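Local atomic coordinates of sugar phosphate isomerase/epimerase (Parabacteroides distasonis, PDB entry 3L23), a protein that probably acts as a metal-dependent isomerase or epimerase of sugar phosphates, built on a xylose isomerase-like TIM barrel that binds a magnesium ion. Residues His79-Asp84 with Lys92-Lys97. Sequence-based numbering, arbitrary orientation.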
ATOM      1  N   HIS A  79       3.741  -4.776   0.971  1.00 29.66           N
ATOM      2  CA  HIS A  79       2.355  -5.086   0.674  1.00 29.74           C
ATOM      3  C   HIS A  79       2.139  -6.564   0.675  1.00 30.30           C
ATOM      4  O   HIS A  79       2.746  -7.285  -0.085  1.00 30.18           O
ATOM      5  CB  HIS A  79       1.934  -4.570  -0.700  1.00 29.75           C
ATOM      6  CG  HIS A  79       1.479  -3.164  -0.686  1.00 29.51           C
ATOM      7  ND1 HIS A  79       0.702  -2.626  -1.689  1.00 31.60           N
ATOM      8  CD2 HIS A  79       1.668  -2.182   0.218  1.00 30.62           C
ATOM      9  CE1 HIS A  79       0.438  -1.367  -1.398  1.00 29.77           C
ATOM     10  NE2 HIS A  79       1.016  -1.069  -0.252  1.00 32.03           N
ATOM     11  N   VAL A  80       1.231  -7.025   1.523  1.00 29.89           N
ATOM     12  CA  VAL A  80       0.953  -8.426   1.616  1.00 31.31           C
ATOM     13  C   VAL A  80      -0.551  -8.640   1.785  1.00 31.91           C
ATOM     14  O   VAL A  80      -1.240  -7.800   2.354  1.00 31.98           O
ATOM     15  CB  VAL A  80       1.688  -9.073   2.813  1.00 32.28           C
ATOM     16  CG1 VAL A  80       3.222  -8.941   2.640  1.00 31.28           C
ATOM     17  CG2 VAL A  80       1.206  -8.452   4.145  1.00 32.68           C
ATOM     18  N   ASN A  81      -1.059  -9.753   1.291  1.00 32.86           N
ATOM     19  CA  ASN A  81      -2.471 -10.072   1.456  1.00 34.58           C
ATOM     20  C   ASN A  81      -2.656 -11.468   2.056  1.00 33.52           C
ATOM     21  O   ASN A  81      -2.025 -12.411   1.564  1.00 33.22           O
ATOM     22  CB  ASN A  81      -3.167 -10.078   0.092  1.00 35.06           C
ATOM     23  CG  ASN A  81      -3.414  -8.709  -0.456  1.00 36.23           C
ATOM     24  OD1 ASN A  81      -4.138  -7.854   0.140  1.00 38.04           O
ATOM     25  ND2 ASN A  81      -2.794  -8.468  -1.604  1.00 34.02           N
ATOM     26  N   PRO A  82      -3.496 -11.618   3.098  1.00 33.66           N
ATOM     27  CA  PRO A  82      -3.767 -12.954   3.641  1.00 33.71           C
ATOM     28  C   PRO A  82      -4.176 -14.018   2.635  1.00 34.20           C
ATOM     29  O   PRO A  82      -5.054 -13.799   1.778  1.00 32.88           O
ATOM     30  CB  PRO A  82      -4.916 -12.704   4.633  1.00 33.69           C
ATOM     31  CG  PRO A  82      -4.677 -11.310   5.089  1.00 34.80           C
ATOM     32  CD  PRO A  82      -4.154 -10.573   3.911  1.00 34.07           C
ATOM     33  N   VAL A  83      -3.514 -15.162   2.757  1.00 34.03           N
ATOM     34  CA  VAL A  83      -3.799 -16.325   1.931  1.00 35.52           C
ATOM     35  C   VAL A  83      -3.845 -17.556   2.799  1.00 36.68           C
ATOM     36  O   VAL A  83      -3.254 -17.595   3.880  1.00 36.12           O
ATOM     37  CB  VAL A  83      -2.725 -16.579   0.820  1.00 34.73           C
ATOM     38  CG1 VAL A  83      -2.747 -15.496  -0.275  1.00 36.32           C
ATOM     39  CG2 VAL A  83      -1.342 -16.738   1.431  1.00 35.89           C
ATOM     40  N   ASP A  84      -4.594 -18.548   2.319  1.00 38.59           N
ATOM     41  CA  ASP A  84      -4.724 -19.843   2.943  1.00 40.89           C
ATOM     42  C   ASP A  84      -3.656 -20.700   2.265  1.00 42.51           C
ATOM     43  O   ASP A  84      -3.817 -21.089   1.107  1.00 42.98           O
ATOM     44  CB  ASP A  84      -6.130 -20.393   2.695  1.00 41.13           C
ATOM     45  CG  ASP A  84      -6.345 -21.801   3.284  1.00 42.56           C
ATOM     46  OD1 ASP A  84      -5.356 -22.508   3.562  1.00 43.39           O
ATOM     47  OD2 ASP A  84      -7.521 -22.194   3.463  1.00 43.46           O
ATOM     48  N   LYS A  92      -7.267 -18.888  -5.720  1.00 54.77           N
ATOM     49  CA  LYS A  92      -8.176 -19.553  -4.790  1.00 52.84           C
ATOM     50  C   LYS A  92      -7.655 -19.479  -3.346  1.00 50.63           C
ATOM     51  O   LYS A  92      -8.400 -19.770  -2.398  1.00 51.42           O
ATOM     52  CB  LYS A  92      -8.397 -21.023  -5.184  1.00 52.81           C
ATOM     53  N   ALA A  93      -6.379 -19.129  -3.176  1.00 47.56           N
ATOM     54  CA  ALA A  93      -5.775 -19.053  -1.845  1.00 44.27           C
ATOM     55  C   ALA A  93      -6.077 -17.734  -1.148  1.00 42.12           C
ATOM     56  O   ALA A  93      -5.999 -17.675   0.057  1.00 40.99           O
ATOM     57  CB  ALA A  93      -4.253 -19.249  -1.940  1.00 44.57           C
HETATM   58  N   MSE A  94      -6.376 -16.680  -1.918  0.50 41.04           N
HETATM   59  CA  MSE A  94      -6.631 -15.337  -1.360  0.50 40.61           C
HETATM   60  C   MSE A  94      -7.912 -15.320  -0.520  0.50 38.94           C
HETATM   61  O   MSE A  94      -8.977 -15.693  -0.995  0.50 38.80           O
HETATM   62  CB  MSE A  94      -6.725 -14.260  -2.455  0.50 40.57           C
HETATM   63  CG  MSE A  94      -5.395 -13.880  -3.137  0.50 40.19           C
HETATM   64 SE   MSE A  94      -5.486 -12.339  -4.429  0.38 41.64          SE
HETATM   65  CE  MSE A  94      -5.541 -10.893  -3.177  0.50 38.27           C
ATOM     66  N   ILE A  95      -7.789 -14.871   0.725  1.00 37.28           N
ATOM     67  CA  ILE A  95      -8.899 -14.834   1.668  1.00 34.78           C
ATOM     68  C   ILE A  95      -9.626 -13.503   1.503  1.00 33.51           C
ATOM     69  O   ILE A  95      -9.120 -12.461   1.886  1.00 33.59           O
ATOM     70  CB  ILE A  95      -8.411 -15.026   3.105  1.00 33.61           C
ATOM     71  CG1 ILE A  95      -7.639 -16.339   3.230  1.00 33.61           C
ATOM     72  CG2 ILE A  95      -9.622 -14.951   4.082  1.00 32.40           C
ATOM     73  CD1 ILE A  95      -6.924 -16.543   4.572  1.00 34.83           C
ATOM     74  N   PHE A  96     -10.797 -13.534   0.897  1.00 33.05           N
ATOM     75  CA  PHE A  96     -11.609 -12.335   0.709  1.00 33.82           C
ATOM     76  C   PHE A  96     -12.816 -12.290   1.616  1.00 32.79           C
ATOM     77  O   PHE A  96     -13.233 -11.210   2.025  1.00 33.69           O
ATOM     78  CB  PHE A  96     -12.130 -12.234  -0.736  1.00 35.33           C
ATOM     79  CG  PHE A  96     -11.149 -11.683  -1.694  1.00 36.30           C
ATOM     80  CD1 PHE A  96     -10.940 -10.305  -1.788  1.00 38.89           C
ATOM     81  CD2 PHE A  96     -10.436 -12.527  -2.532  1.00 39.28           C
ATOM     82  CE1 PHE A  96     -10.034  -9.783  -2.692  1.00 40.32           C
ATOM     83  CE2 PHE A  96      -9.508 -12.001  -3.432  1.00 39.46           C
ATOM     84  CZ  PHE A  96      -9.308 -10.632  -3.509  1.00 39.23           C
ATOM     85  N   LYS A  97     -13.404 -13.438   1.883  1.00 32.30           N
ATOM     86  CA  LYS A  97     -14.614 -13.496   2.692  1.00 32.36           C
ATOM     87  C   LYS A  97     -14.206 -13.712   4.125  1.00 31.65           C
ATOM     88  O   LYS A  97     -13.833 -14.814   4.512  1.00 32.85           O
ATOM     89  CB  LYS A  97     -15.563 -14.589   2.229  1.00 32.07           C
ATOM     90  CG  LYS A  97     -16.860 -14.569   3.016  1.00 36.50           C
TER
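Val83 and Met94 face each other as an isolated antiparallel bridge, their CA atoms 4.5 Å apart, where the two ends of one long loop come back together. They form a non-hydrogen-bonded pair, so the bonds come from the residues beside them: Ile95 N donates to Pro82 O over 3.1 Å, almost straight at 176°, and Asp84 N to Ala93 O over 2.8 Å. Ala93 O also receives a CA-H...O contact from Val83 CA at 3.2 Å and thus serves two consecutive residues. Two bonds and no more between the segments make this a minimal example of sheet-like pairing inside a loop.

Side chains fill in around the bridge. Ile95 points toward the other segment, with CG1 beside its own N (chi1 -57°) and the chain straight at chi2 (171°), which lays CD1 against the Val83-Asp84 peptide, 3.7 Å from Val83 C, with Pro82 CB farther off. With an alanine here the reach to CD1 is gone, and the Val83-Asp84 peptide would probably lose the methyl packed against it, a gap opening toward Pro82. The Ala93 methyl meets Val83 CB at 4.1 Å and comes within 3.6 Å of Asp84 O, while Val83 CG1 packs near Met94 CA. The carboxylate of Asp84 turns away to bond Ser86 OG within the loop.

The loop is a beta-alpha connection of the xylose isomerase-like TIM barrel, on the side where the metal is held. It joins strand 74-79 to helix 103-119, whose Lys105 is touched by Asp84; Asn81 and Pro82 rest on Gln127 of the next strand, 124-127. His79, earlier in the chain, meets the ring of the magnesium ligand His165 edge-to-face, whereas the bridge sits farther out, past Asn81, whose side chain is about 11 Å from the ion.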